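Side-chain contact in sphingomyelinase C (PDB 7CNE), which belongs to the DNase I-like endonuclease/exonuclease/phosphatase family and has that family's fold of two packed beta-sheets flanked by helices: residues H222-S225 / F226-K229. Numbering follows the deposited sequence.
Sequences HPYS and FDTK
His222 reaches across the bend to Asp227 and gives it a short, almost straight hydrogen bond: NE2 donates to OD2 at 2.6 Å, with an N-H...O angle of 176°. The acceptor lies in the imidazole plane and offers its anti lone pair, and ring and carboxylate are nearly coplanar. Both side chains start out with CG anti to the backbone N (chi1 -168° in His222, -164° in Asp227), which turns their ends to each other across the bend. OD2 also forms a salt bridge with Arg243, which gives this oxygen a second partner.

The other oxygen serves the backbone. Asp227 OD1 accepts from Lys229 N at 2.9 Å, an Asx turn, and from Glu230 N as well, so bonds at both oxygens fix the rotation of the carboxylate. On the main chain, water 1 bridges the bend, donating to Ser225 O and accepting from Asp227 N at 2.9 Å.

Van der Waals contact comes from Tyr224, whose CD2 passes 3.9 Å from Asp227 OD2, the ring standing steeply to the carboxylate. Pro223 CD lies over the rim of one face of the His222 ring.

The bend links strand 218-221, an outermost strand of its sheet, to helix 232-237. His222 and Ser225 pack on neighbouring strand 261-265, while Ser225 OG is hydrogen-bonded to Asp247 OD2 at the start of strand 247-251 in the other sheet.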
ATOM      1  N   HIS A 222       4.808  -3.869 -16.582  1.00 23.21           N
ATOM      2  CA  HIS A 222       4.761  -2.500 -17.071  1.00 24.05           C
ATOM      3  C   HIS A 222       5.804  -1.653 -16.343  1.00 25.86           C
ATOM      4  O   HIS A 222       6.058  -1.870 -15.148  1.00 24.17           O
ATOM      5  CB  HIS A 222       3.357  -1.927 -16.877  1.00 24.85           C
ATOM      6  CG  HIS A 222       3.126  -0.638 -17.597  1.00 25.92           C
ATOM      7  ND1 HIS A 222       3.052  -0.557 -18.973  1.00 27.88           N
ATOM      8  CD2 HIS A 222       2.939   0.622 -17.136  1.00 23.02           C
ATOM      9  CE1 HIS A 222       2.833   0.699 -19.326  1.00 25.12           C
ATOM     10  NE2 HIS A 222       2.762   1.434 -18.231  1.00 25.82           N
ATOM     11  N   PRO A 223       6.463  -0.714 -17.036  1.00 22.47           N
ATOM     12  CA  PRO A 223       7.530   0.062 -16.385  1.00 24.27           C
ATOM     13  C   PRO A 223       7.053   1.002 -15.285  1.00 23.53           C
ATOM     14  O   PRO A 223       7.873   1.367 -14.437  1.00 22.09           O
ATOM     15  CB  PRO A 223       8.152   0.856 -17.546  1.00 23.95           C
ATOM     16  CG  PRO A 223       7.108   0.841 -18.622  1.00 23.62           C
ATOM     17  CD  PRO A 223       6.433  -0.482 -18.488  1.00 24.12           C
ATOM     18  N   TYR A 224       5.783   1.419 -15.263  1.00 22.42           N
ATOM     19  CA  TYR A 224       5.343   2.490 -14.366  1.00 23.36           C
ATOM     20  C   TYR A 224       4.073   2.084 -13.632  1.00 25.59           C
ATOM     21  O   TYR A 224       2.999   2.033 -14.237  1.00 25.73           O
ATOM     22  CB  TYR A 224       5.091   3.788 -15.136  1.00 24.96           C
ATOM     23  CG  TYR A 224       6.233   4.218 -16.026  1.00 31.37           C
ATOM     24  CD1 TYR A 224       7.398   4.762 -15.489  1.00 25.51           C
ATOM     25  CD2 TYR A 224       6.140   4.092 -17.408  1.00 30.87           C
ATOM     26  CE1 TYR A 224       8.446   5.160 -16.309  1.00 31.61           C
ATOM     27  CE2 TYR A 224       7.176   4.486 -18.232  1.00 33.77           C
ATOM     28  CZ  TYR A 224       8.324   5.021 -17.678  1.00 32.87           C
ATOM     29  OH  TYR A 224       9.348   5.408 -18.509  1.00 37.76           O
ATOM     30  N   SER A 225       4.174   1.859 -12.318  1.00 20.32           N
ATOM     31  CA  SER A 225       2.963   1.576 -11.557  1.00 20.49           C
ATOM     32  C   SER A 225       2.117   2.823 -11.312  1.00 20.75           C
ATOM     33  O   SER A 225       0.970   2.692 -10.871  1.00 21.65           O
ATOM     34  CB  SER A 225       3.316   0.901 -10.224  1.00 19.55           C
ATOM     35  OG  SER A 225       3.820   1.840  -9.297  1.00 18.60           O
ATOM     36  N   PHE A 226       2.645   4.035 -11.576  1.00 19.73           N
ATOM     37  CA  PHE A 226       1.839   5.263 -11.560  1.00 20.16           C
ATOM     38  C   PHE A 226       2.022   5.966 -12.909  1.00 22.77           C
ATOM     39  O   PHE A 226       2.813   6.908 -13.041  1.00 22.85           O
ATOM     40  CB  PHE A 226       2.198   6.175 -10.394  1.00 22.18           C
ATOM     41  CG  PHE A 226       1.231   7.306 -10.214  1.00 21.97           C
ATOM     42  CD1 PHE A 226      -0.075   7.055  -9.819  1.00 22.83           C
ATOM     43  CD2 PHE A 226       1.613   8.616 -10.468  1.00 25.32           C
ATOM     44  CE1 PHE A 226      -0.984   8.087  -9.665  1.00 23.64           C
ATOM     45  CE2 PHE A 226       0.707   9.654 -10.316  1.00 26.46           C
ATOM     46  CZ  PHE A 226      -0.589   9.387  -9.915  1.00 24.69           C
ATOM     47  N   ASP A 227       1.266   5.509 -13.909  1.00 22.06           N
ATOM     48  CA  ASP A 227       1.469   5.910 -15.303  1.00 22.33           C
ATOM     49  C   ASP A 227       0.516   7.056 -15.628  1.00 23.45           C
ATOM     50  O   ASP A 227      -0.640   6.837 -15.999  1.00 23.27           O
ATOM     51  CB  ASP A 227       1.261   4.724 -16.242  1.00 22.96           C
ATOM     52  CG  ASP A 227       1.830   4.977 -17.636  1.00 27.24           C
ATOM     53  OD1 ASP A 227       1.777   6.135 -18.098  1.00 25.77           O
ATOM     54  OD2 ASP A 227       2.334   4.017 -18.262  1.00 28.11           O
ATOM     55  N   THR A 228       1.019   8.287 -15.501  1.00 20.34           N
ATOM     56  CA  THR A 228       0.255   9.484 -15.826  1.00 24.72           C
ATOM     57  C   THR A 228      -0.086   9.611 -17.311  1.00 26.57           C
ATOM     58  O   THR A 228      -0.788  10.556 -17.690  1.00 27.69           O
ATOM     59  CB  THR A 228       1.045  10.711 -15.372  1.00 28.13           C
ATOM     60  OG1 THR A 228       2.348  10.660 -15.962  1.00 25.05           O
ATOM     61  CG2 THR A 228       1.197  10.690 -13.858  1.00 23.48           C
ATOM     62  N   LYS A 229       0.390   8.708 -18.163  1.00 27.91           N
ATOM     63  CA  LYS A 229       0.001   8.735 -19.570  1.00 29.70           C
ATOM     64  C   LYS A 229      -1.030   7.661 -19.912  1.00 28.78           C
ATOM     65  O   LYS A 229      -2.101   7.983 -20.440  1.00 30.16           O
ATOM     66  CB  LYS A 229       1.240   8.592 -20.462  1.00 31.54           C
ATOM     67  CG  LYS A 229       0.920   8.502 -21.951  1.00 38.85           C
ATOM     68  CD  LYS A 229       2.144   8.087 -22.764  1.00 46.10           C
ATOM     69  CE  LYS A 229       1.971   8.418 -24.243  1.00 48.70           C
ATOM     70  NZ  LYS A 229       0.651   7.950 -24.763  1.00 48.56           N
TER
HETATM   71  O   HOH W   1      -0.933   3.714 -13.113  1.00 19.41           O